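PDB 6NLR: histidinol-phosphatase, which probably catalyses the hydrolysis of histidinol phosphate to histidinol and phosphate in histidine biosynthesis, working at a three-metal centre. Local coordinates for residues A[24-27]-A[28-32]; A[61-64]-A[65-69]; A[72-75]-A[76-80]; A[169-172]-A[173-177]. All coordinates share one frame; numbering follows the deposited sequence.

All four contacts are local, and they follow one another in series from the N terminus; none nests in or crosses another. Contact 1 (24-32) closes the turn that ends helix 20-29, between strands 3-7 and 34-40. Contact 2 (61-69) closes the turn by which the loop after helix 56-59 enters helix 68-81. Contact 3 (72-80) lies further along that same helix, its centre about 16 Å from that of contact 2. Helices 20-29 and 68-81 meet where Val24 CG2 packs on Ile78 CG2 at 3.9 Å, joining contacts 1 and 3. Contact 4 (169-177) stands apart, closing the loop between helix 152-168 and strand 178-179.

Contact 1. Residues A[24-27]-A[28-32]; sequences VLKA and IELDF
Ala27 and Phe32 close the C-terminal end of helix 20-29 in a Schellman motif. Ala27 O accepts the wide turn-closing bond from Phe32 N, five residues on, at 3.0 Å, and a weak one from Leu30 N at 3.2 Å. Inside this loop Asp31, with its positive phi of 71°, gives its N to Ile28 O at 2.9 Å. The same carbonyl of Ala27 also lies in plane at the edge of the Phe32 ring, with CD1 of Phe32 3.5 Å from Ala27 O. The two beta carbons sit beside each other, so that the small methyl of Ala27 meets the root of the aromatic side chain.

Ile28 packs back along the helix on Val24. Its CG1 points away from its own carbonyl carbon (chi1 -65°) and lies 3.3 Å from Val24 O, the carbonyl that Ile28 N also engages; its terminal CD1 then reaches Val24 CG1 at 4.0 Å.

Lys26 provides the charged contact, one turn back from Glu29. Its chain is bent at chi2 (69°), and the two side chains cross obliquely: CD of Lys26 rests 3.5 Å from Glu29 OE1, while Lys26 NZ makes a weak salt bridge to Glu29 OE2 at 3.5 Å. This is a loose surface pair, whereas the main-chain bonds fix the end of the helix.

The helix connects strands 3-7 and 34-40 as a beta-alpha-beta unit. Val24 and Ala27 pack on Tyr35 of the second strand, Val24 and Ile28 touch Tyr82, and Lys2 makes a cation-pi contact with Phe32.

Contact 2. Residues A[61-64]-A[65-69]; sequences ASMA and MSDLP
Ala64 and Asp67 grip each other through two reciprocal bonds in the turn that leads the chain into helix 68-81. Asp67 N donates to Ala64 O at 2.9 Å, approaching from above the carbonyl plane. In return Ala64 N donates to Asp67 OD2 at 3.1 Å, on the anti side of the carboxylate and 26° out of its plane. A backbone turn bond and a side-chain-to-backbone bond thus run between the same two residues. Asp67 CG stands beside its own backbone N (chi1 -67°), which swings OD2 back to the preceding loop.

Alongside these bonds, selenomethionine Met63 slides past Asp67 in the opposite direction. OD2 of Asp67 lies 3.6 Å from Met63 CB, and Asp67 CB lies 4.1 Å from Met63 SE. With Met63 CG held between its backbone N and carbonyl carbon (chi1 73°), the selenium also makes the apolar contact of the turn, meeting Leu68 CD2 at 4.1 Å from Met63 SE, the two side chains crossing at about a right angle. Phe92 of strand 87-95 touches both Met63 and Leu68, and Pro42 adds to the same apolar patch.

The carboxylate of Asp67 takes up a backbone N-H close to where the helix begins, a place where a negative charge would probably be favoured by the helix dipole.

Contact 3. Residues A[72-75]-A[76-80]; sequences FKKM and NHIKK
Asn76 opens the second half of this run of helix 68-81 one turn on from Phe72: its N donates to Phe72 O at 3.0 Å, and CB of Asn76 lies 3.2 Å from the same oxygen.

His77 continues the i to i+4 ladder, its N donating to Lys73 O at 3.1 Å. Its beta carbon sits against the next carbonyl as well, CB of His77 to Lys74 O being 3.4 Å.

Ile78 carries the main side-chain contact. Its N bonds Lys74 O at 3.1 Å, and CG1 of Ile78, set beside the backbone N (chi1 -66°), runs back to Lys74 CE at 3.8 Å. Ile78 CD1 joins in at 3.9 Å from the same Lys74 CE, so that CE alone of the lysine meets the CG1-CD1 branch, the two side chains passing on a diagonal. The bend at chi2 (61°) brings CE of Lys74 to Ile78, and the turn at chi4 (-64°) sets the direction of NZ. Phe72, Met75 and Asn76 touch Ile90 of strand 87-95, while Val20 of helix 20-29 touches Lys74, Met75 and Ile78.

Lys79 adds the next rung, its N donating to Met75 O at 2.9 Å, before its extended chain leads away.

Chemically, Lys74 is two-sided. CE, near its end, packs on Ile78, while the ammonium is held by salt bridges to Glu10 and Asp19, two carboxylates that would probably favour the protonated form.

Contact 4. Residues A[169-172]-A[173-177]; sequences ADLG and LFKPR
Lys175 reaches back to Ala169 with a fully extended chain, and hydrogen bonds dominate this loop between helix 152-168 and strand 178-179. Lys175 NZ donates to Ala169 O at 2.7 Å, in the carbonyl plane and on a lone pair. Gly172 to Lys175 form a type I beta turn, closed by a weak bond from Lys175 N to Gly172 O at 3.3 Å. An Asx turn precedes it: Gly172 N donates to Asp170 OD1 at 3.2 Å, met on the anti side. One water bridges Leu171 and Phe174, giving a proton to Leu171 O at 2.8 Å and accepting from Phe174 N at 2.9 Å.

Apolar packing follows the lysine stem. CG of Lys175, opposite its backbone N (chi1 -176°), lies 3.8 Å from Leu171 CB, and the two side chains pass at a slant. Leu120 of strand 117-127 touches both residues, and Leu171 also packs on helix 101-111.

The ammonium of buried Lys175 has two further partners, Ser166 O and Tyr219 OH. Together with Ala169 O they satisfy it with three bonds, two of them to carbonyls in and just beyond the last turn of helix 152-168, which ties the loop to that helix end.

Contact 1. Residues A[24-27]-A[28-32]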
loop_
_atom_site.group_PDB
_atom_site.type_symbol
_atom_site.label_atom_id
_atom_site.label_comp_id
_atom_site.label_asym_id
_atom_site.label_seq_id
_atom_site.Cartn_x
_atom_site.Cartn_y
_atom_site.Cartn_z
ATOM N N VAL A 24 3.687 3.603 -18.456
ATOM C CA VAL A 24 2.831 2.669 -19.168
ATOM C C VAL A 24 3.594 2.098 -20.367
ATOM O O VAL A 24 3.521 0.882 -20.588
ATOM C CB VAL A 24 1.504 3.342 -19.561
ATOM C CG1 VAL A 24 0.794 2.630 -20.712
ATOM C CG2 VAL A 24 0.596 3.459 -18.345
ATOM N N LEU A 25 4.328 2.935 -21.106
ATOM C CA LEU A 25 5.126 2.479 -22.274
ATOM C C LEU A 25 6.162 1.453 -21.799
ATOM O O LEU A 25 6.394 0.455 -22.520
ATOM C CB LEU A 25 5.778 3.678 -22.974
ATOM C CG LEU A 25 4.851 4.516 -23.863
ATOM C CD1 LEU A 25 5.501 5.862 -24.237
ATOM C CD2 LEU A 25 4.472 3.737 -25.129
ATOM N N LYS A 26 6.768 1.664 -20.631
ATOM C CA LYS A 26 7.752 0.703 -20.073
ATOM C C LYS A 26 7.036 -0.603 -19.688
ATOM O O LYS A 26 7.575 -1.668 -19.979
ATOM C CB LYS A 26 8.484 1.283 -18.862
ATOM C CG LYS A 26 9.616 0.411 -18.345
ATOM C CD LYS A 26 10.771 0.334 -19.278
ATOM C CE LYS A 26 11.897 -0.513 -18.730
ATOM N NZ LYS A 26 13.073 -0.449 -19.638
ATOM N N ALA A 27 5.874 -0.531 -19.045
ATOM C CA ALA A 27 5.088 -1.735 -18.690
ATOM C C ALA A 27 4.797 -2.536 -19.968
ATOM O O ALA A 27 4.947 -3.775 -19.929
ATOM C CB ALA A 27 3.844 -1.391 -17.915
ATOM N N ILE A 28 4.455 -1.870 -21.078
ATOM C CA ILE A 28 4.136 -2.577 -22.357
ATOM C C ILE A 28 5.418 -3.250 -22.865
ATOM O O ILE A 28 5.355 -4.403 -23.269
ATOM C CB ILE A 28 3.515 -1.616 -23.379
ATOM C CG1 ILE A 28 2.149 -1.117 -22.891
ATOM C CG2 ILE A 28 3.455 -2.248 -24.778
ATOM C CD1 ILE A 28 1.606 0.063 -23.653
ATOM N N GLU A 29 6.553 -2.563 -22.818
ATOM C CA GLU A 29 7.864 -3.120 -23.241
ATOM C C GLU A 29 8.163 -4.381 -22.421
ATOM O O GLU A 29 8.773 -5.290 -22.980
ATOM C CB GLU A 29 8.942 -2.048 -23.073
ATOM C CG GLU A 29 10.347 -2.421 -23.512
ATOM C CD GLU A 29 11.380 -1.413 -23.004
ATOM O OE1 GLU A 29 11.009 -0.227 -22.765
ATOM O OE2 GLU A 29 12.547 -1.802 -22.811
ATOM N N LEU A 30 7.784 -4.433 -21.145
ATOM C CA LEU A 30 8.060 -5.609 -20.272
ATOM C C LEU A 30 6.893 -6.607 -20.325
ATOM O O LEU A 30 6.830 -7.451 -19.411
ATOM C CB LEU A 30 8.314 -5.136 -18.831
ATOM C CG LEU A 30 9.534 -4.238 -18.648
ATOM C CD1 LEU A 30 9.795 -3.945 -17.180
ATOM C CD2 LEU A 30 10.766 -4.866 -19.303
ATOM N N ASP A 31 5.971 -6.475 -21.285
ATOM C CA ASP A 31 4.914 -7.489 -21.570
ATOM C C ASP A 31 3.847 -7.549 -20.468
ATOM O O ASP A 31 3.208 -8.603 -20.332
ATOM C CB ASP A 31 5.525 -8.884 -21.751
ATOM C CG ASP A 31 6.470 -8.956 -22.934
ATOM O OD1 ASP A 31 6.062 -8.511 -24.034
ATOM O OD2 ASP A 31 7.611 -9.436 -22.744
ATOM N N PHE A 32 3.624 -6.476 -19.711
ATOM C CA PHE A 32 2.447 -6.414 -18.809
ATOM C C PHE A 32 1.209 -6.366 -19.708
ATOM O O PHE A 32 1.289 -5.676 -20.708
ATOM C CB PHE A 32 2.547 -5.237 -17.837
ATOM C CG PHE A 32 3.469 -5.539 -16.684
ATOM C CD1 PHE A 32 4.833 -5.327 -16.805
ATOM C CD2 PHE A 32 2.979 -6.123 -15.525
ATOM C CE1 PHE A 32 5.690 -5.664 -15.768
ATOM C CE2 PHE A 32 3.833 -6.456 -14.485
ATOM C CZ PHE A 32 5.186 -6.222 -14.604
#

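Contact 2. Residues A[61-64]-A[65-69]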
loop_
_atom_site.group_PDB
_atom_site.type_symbol
_atom_site.label_atom_id
_atom_site.label_comp_id
_atom_site.label_asym_id
_atom_site.label_seq_id
_atom_site.Cartn_x
_atom_site.Cartn_y
_atom_site.Cartn_z
ATOM N N ALA A 61 2.244 13.325 1.328
ATOM C CA ALA A 61 1.588 11.998 1.315
ATOM C C ALA A 61 0.732 11.836 0.055
ATOM O O ALA A 61 0.726 10.741 -0.521
ATOM C CB ALA A 61 0.757 11.802 2.562
ATOM N N SER A 62 -0.027 12.853 -0.339
ATOM C CA SER A 62 -1.032 12.650 -1.408
ATOM C C SER A 62 -1.422 13.969 -2.035
ATOM O O SER A 62 -1.147 15.020 -1.482
ATOM C CB SER A 62 -2.225 11.923 -0.851
ATOM O OG SER A 62 -2.893 12.754 0.064
HETATM N N MSE A 63 -2.075 13.878 -3.194
HETATM C CA MSE A 63 -2.598 15.044 -3.881
HETATM C C MSE A 63 -3.721 15.684 -3.055
HETATM O O MSE A 63 -4.228 15.087 -2.099
HETATM C CB MSE A 63 -3.107 14.613 -5.262
HETATM C CG MSE A 63 -4.404 13.830 -5.218
HETATM SE SE MSE A 63 -4.905 13.092 -6.973
HETATM C CE MSE A 63 -4.750 11.174 -6.776
ATOM N N ALA A 64 -4.108 16.903 -3.455
ATOM C CA ALA A 64 -5.230 17.617 -2.866
ATOM C C ALA A 64 -6.535 17.174 -3.526
ATOM O O ALA A 64 -6.532 16.698 -4.653
ATOM C CB ALA A 64 -5.031 19.109 -3.035
HETATM N N MSE A 65 -7.643 17.390 -2.818
HETATM C CA MSE A 65 -8.979 17.135 -3.338
HETATM C C MSE A 65 -9.167 17.832 -4.688
HETATM O O MSE A 65 -9.721 17.253 -5.610
HETATM C CB MSE A 65 -10.034 17.598 -2.324
HETATM C CG MSE A 65 -10.145 16.703 -1.097
HETATM SE SE MSE A 65 -10.934 14.911 -1.460
HETATM C CE MSE A 65 -12.695 15.456 -2.153
ATOM N N SER A 66 -8.676 19.067 -4.818
ATOM C CA SER A 66 -8.878 19.837 -6.037
ATOM C C SER A 66 -8.137 19.210 -7.232
ATOM O O SER A 66 -8.480 19.548 -8.366
ATOM C CB SER A 66 -8.472 21.264 -5.831
ATOM O OG SER A 66 -7.113 21.331 -5.446
ATOM N N ASP A 67 -7.147 18.342 -7.011
ATOM C CA ASP A 67 -6.425 17.671 -8.130
ATOM C C ASP A 67 -7.248 16.519 -8.716
ATOM O O ASP A 67 -6.902 16.077 -9.820
ATOM C CB ASP A 67 -5.067 17.119 -7.685
ATOM C CG ASP A 67 -4.071 18.201 -7.306
ATOM O OD1 ASP A 67 -3.959 19.170 -8.064
ATOM O OD2 ASP A 67 -3.423 18.062 -6.236
ATOM N N LEU A 68 -8.254 16.005 -7.998
ATOM C CA LEU A 68 -8.968 14.766 -8.403
ATOM C C LEU A 68 -9.517 14.866 -9.826
ATOM O O LEU A 68 -9.316 13.940 -10.595
ATOM C CB LEU A 68 -10.076 14.424 -7.400
ATOM C CG LEU A 68 -9.593 13.856 -6.073
ATOM C CD1 LEU A 68 -10.748 13.696 -5.091
ATOM C CD2 LEU A 68 -8.869 12.537 -6.282
ATOM N N PRO A 69 -10.251 15.922 -10.234
ATOM C CA PRO A 69 -10.748 15.999 -11.611
ATOM C C PRO A 69 -9.629 15.860 -12.669
ATOM O O PRO A 69 -9.822 15.170 -13.664
ATOM C CB PRO A 69 -11.390 17.395 -11.701
ATOM C CG PRO A 69 -11.714 17.768 -10.262
ATOM C CD PRO A 69 -10.655 17.083 -9.421
#

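Contact 3. Residues A[72-75]-A[76-80]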
loop_
_atom_site.group_PDB
_atom_site.type_symbol
_atom_site.label_atom_id
_atom_site.label_comp_id
_atom_site.label_asym_id
_atom_site.label_seq_id
_atom_site.Cartn_x
_atom_site.Cartn_y
_atom_site.Cartn_z
ATOM N N PHE A 72 -8.349 12.097 -12.722
ATOM C CA PHE A 72 -9.282 11.238 -13.494
ATOM C C PHE A 72 -9.178 11.551 -14.986
ATOM O O PHE A 72 -9.151 10.619 -15.787
ATOM C CB PHE A 72 -10.719 11.369 -12.988
ATOM C CG PHE A 72 -10.952 10.561 -11.741
ATOM C CD1 PHE A 72 -10.748 9.196 -11.750
ATOM C CD2 PHE A 72 -11.344 11.168 -10.562
ATOM C CE1 PHE A 72 -10.982 8.438 -10.616
ATOM C CE2 PHE A 72 -11.567 10.412 -9.425
ATOM C CZ PHE A 72 -11.386 9.054 -9.458
ATOM N N LYS A 73 -9.107 12.825 -15.359
ATOM C CA LYS A 73 -9.015 13.192 -16.786
ATOM C C LYS A 73 -7.747 12.566 -17.388
ATOM O O LYS A 73 -7.848 11.938 -18.448
ATOM C CB LYS A 73 -9.027 14.710 -16.938
ATOM C CG LYS A 73 -8.852 15.190 -18.363
ATOM C CD LYS A 73 -8.735 16.679 -18.460
ATOM C CE LYS A 73 -8.542 17.137 -19.886
ATOM N NZ LYS A 73 -7.913 18.469 -19.905
ATOM N N LYS A 74 -6.585 12.747 -16.755
ATOM C CA LYS A 74 -5.291 12.252 -17.303
ATOM C C LYS A 74 -5.325 10.724 -17.383
ATOM O O LYS A 74 -4.958 10.163 -18.407
ATOM C CB LYS A 74 -4.114 12.753 -16.469
ATOM C CG LYS A 74 -2.745 12.211 -16.877
ATOM C CD LYS A 74 -2.351 12.585 -18.290
ATOM C CE LYS A 74 -1.022 11.988 -18.695
ATOM N NZ LYS A 74 0.074 12.532 -17.861
HETATM N N MSE A 75 -5.751 10.043 -16.308
HETATM C CA MSE A 75 -5.664 8.588 -16.296
HETATM C C MSE A 75 -6.644 7.971 -17.303
HETATM O O MSE A 75 -6.332 6.949 -17.897
HETATM C CB MSE A 75 -5.916 8.014 -14.896
HETATM C CG MSE A 75 -4.900 8.417 -13.832
HETATM SE SE MSE A 75 -3.065 8.646 -14.530
HETATM C CE MSE A 75 -2.437 10.355 -13.781
ATOM N N ASN A 76 -7.844 8.543 -17.438
ATOM C CA ASN A 76 -8.828 8.066 -18.393
ATOM C C ASN A 76 -8.275 8.242 -19.808
ATOM O O ASN A 76 -8.487 7.363 -20.654
ATOM C CB ASN A 76 -10.199 8.753 -18.231
ATOM C CG ASN A 76 -11.037 8.066 -17.156
ATOM O OD1 ASN A 76 -11.319 8.624 -16.084
ATOM N ND2 ASN A 76 -11.373 6.813 -17.393
ATOM N N HIS A 77 -7.555 9.325 -20.068
ATOM C CA HIS A 77 -6.903 9.554 -21.390
ATOM C C HIS A 77 -5.894 8.417 -21.662
ATOM O O HIS A 77 -5.884 7.849 -22.769
ATOM C CB HIS A 77 -6.254 10.944 -21.404
ATOM C CG HIS A 77 -5.282 11.149 -22.514
ATOM N ND1 HIS A 77 -5.687 11.242 -23.808
ATOM C CD2 HIS A 77 -3.932 11.294 -22.517
ATOM C CE1 HIS A 77 -4.633 11.389 -24.586
ATOM N NE2 HIS A 77 -3.538 11.434 -23.820
ATOM N N ILE A 78 -5.056 8.097 -20.675
ATOM C CA ILE A 78 -3.971 7.082 -20.834
ATOM C C ILE A 78 -4.601 5.695 -21.006
ATOM O O ILE A 78 -4.150 4.945 -21.852
ATOM C CB ILE A 78 -3.004 7.151 -19.641
ATOM C CG1 ILE A 78 -2.257 8.481 -19.622
ATOM C CG2 ILE A 78 -2.055 5.973 -19.655
ATOM C CD1 ILE A 78 -1.465 8.743 -20.867
ATOM N N LYS A 79 -5.660 5.413 -20.261
ATOM C CA LYS A 79 -6.383 4.117 -20.324
ATOM C C LYS A 79 -6.884 3.877 -21.752
ATOM O O LYS A 79 -6.661 2.767 -22.283
ATOM C CB LYS A 79 -7.548 4.112 -19.335
ATOM C CG LYS A 79 -8.512 2.947 -19.544
ATOM C CD LYS A 79 -9.580 2.823 -18.512
ATOM C CE LYS A 79 -10.324 1.526 -18.708
ATOM N NZ LYS A 79 -11.252 1.296 -17.588
ATOM N N LYS A 80 -7.529 4.876 -22.357
ATOM C CA LYS A 80 -8.066 4.743 -23.734
ATOM C C LYS A 80 -6.912 4.701 -24.735
ATOM O O LYS A 80 -6.991 3.925 -25.699
ATOM C CB LYS A 80 -9.011 5.904 -24.059
ATOM C CG LYS A 80 -10.299 5.892 -23.249
ATOM C CD LYS A 80 -11.387 6.732 -23.844
ATOM C CE LYS A 80 -12.610 6.749 -22.959
ATOM N NZ LYS A 80 -12.551 7.894 -22.023
#

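Contact 4. Residues A[169-172]-A[173-177]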
loop_
_atom_site.group_PDB
_atom_site.type_symbol
_atom_site.label_atom_id
_atom_site.label_comp_id
_atom_site.label_asym_id
_atom_site.label_seq_id
_atom_site.Cartn_x
_atom_site.Cartn_y
_atom_site.Cartn_z
ATOM N N ALA A 169 -13.197 -3.070 8.689
ATOM C CA ALA A 169 -13.885 -1.764 8.532
ATOM C C ALA A 169 -15.032 -1.853 7.498
ATOM O O ALA A 169 -14.854 -2.447 6.426
ATOM C CB ALA A 169 -12.898 -0.704 8.144
ATOM N N ASP A 170 -16.164 -1.246 7.823
ATOM C CA ASP A 170 -17.283 -0.960 6.889
ATOM C C ASP A 170 -16.984 0.386 6.222
ATOM O O ASP A 170 -17.263 1.418 6.840
ATOM C CB ASP A 170 -18.622 -0.963 7.647
ATOM C CG ASP A 170 -19.756 -0.224 6.944
ATOM O OD1 ASP A 170 -19.691 -0.101 5.690
ATOM O OD2 ASP A 170 -20.695 0.256 7.651
ATOM N N LEU A 171 -16.441 0.388 5.006
ATOM C CA LEU A 171 -16.145 1.636 4.254
ATOM C C LEU A 171 -17.057 1.707 3.022
ATOM O O LEU A 171 -16.741 2.414 2.037
ATOM C CB LEU A 171 -14.661 1.650 3.895
ATOM C CG LEU A 171 -13.716 1.625 5.112
ATOM C CD1 LEU A 171 -12.266 1.588 4.693
ATOM C CD2 LEU A 171 -13.963 2.812 6.040
ATOM N N GLY A 172 -18.179 1.002 3.089
ATOM C CA GLY A 172 -19.233 1.023 2.058
ATOM C C GLY A 172 -18.895 0.118 0.869
ATOM O O GLY A 172 -17.895 -0.618 0.926
ATOM N N LEU A 173 -19.684 0.223 -0.191
ATOM C CA LEU A 173 -19.657 -0.679 -1.363
ATOM C C LEU A 173 -18.323 -0.555 -2.096
ATOM O O LEU A 173 -17.894 -1.560 -2.682
ATOM C CB LEU A 173 -20.820 -0.280 -2.276
ATOM C CG LEU A 173 -20.926 -1.032 -3.596
ATOM C CD1 LEU A 173 -20.958 -2.551 -3.386
ATOM C CD2 LEU A 173 -22.162 -0.562 -4.333
ATOM N N PHE A 174 -17.701 0.627 -2.097
ATOM C CA PHE A 174 -16.504 0.929 -2.925
ATOM C C PHE A 174 -15.203 0.728 -2.130
ATOM O O PHE A 174 -14.149 1.064 -2.651
ATOM C CB PHE A 174 -16.635 2.327 -3.526
ATOM C CG PHE A 174 -17.851 2.463 -4.404
ATOM C CD1 PHE A 174 -17.866 1.935 -5.691
ATOM C CD2 PHE A 174 -18.998 3.104 -3.943
ATOM C CE1 PHE A 174 -18.995 2.061 -6.490
ATOM C CE2 PHE A 174 -20.120 3.233 -4.748
ATOM C CZ PHE A 174 -20.120 2.700 -6.016
ATOM N N LYS A 175 -15.264 0.164 -0.914
ATOM C CA LYS A 175 -14.048 -0.242 -0.166
ATOM C C LYS A 175 -13.203 -1.138 -1.069
ATOM O O LYS A 175 -13.698 -2.088 -1.665
ATOM C CB LYS A 175 -14.398 -0.987 1.120
ATOM C CG LYS A 175 -13.206 -1.342 1.985
ATOM C CD LYS A 175 -13.590 -2.225 3.113
ATOM C CE LYS A 175 -12.390 -2.641 3.945
ATOM N NZ LYS A 175 -12.796 -3.572 5.028
ATOM N N PRO A 176 -11.902 -0.855 -1.219
ATOM C CA PRO A 176 -11.003 -1.787 -1.889
ATOM C C PRO A 176 -11.061 -3.168 -1.232
ATOM O O PRO A 176 -11.294 -3.252 -0.033
ATOM C CB PRO A 176 -9.618 -1.180 -1.660
ATOM C CG PRO A 176 -9.910 0.294 -1.520
ATOM C CD PRO A 176 -11.234 0.374 -0.778
ATOM N N ARG A 177 -10.816 -4.215 -2.019
ATOM C CA ARG A 177 -10.786 -5.607 -1.526
ATOM C C ARG A 177 -9.361 -6.151 -1.545
ATOM O O ARG A 177 -9.194 -7.357 -1.245
ATOM C CB ARG A 177 -11.756 -6.416 -2.371
ATOM C CG ARG A 177 -13.180 -5.925 -2.156
ATOM C CD ARG A 177 -14.176 -6.863 -2.717
ATOM N NE ARG A 177 -15.527 -6.340 -2.559
ATOM C CZ ARG A 177 -16.554 -6.748 -3.292
ATOM N NH1 ARG A 177 -16.342 -7.675 -4.215
ATOM N NH2 ARG A 177 -17.764 -6.242 -3.099
HETATM O O HOH W 1 -17.820 3.014 -0.440
#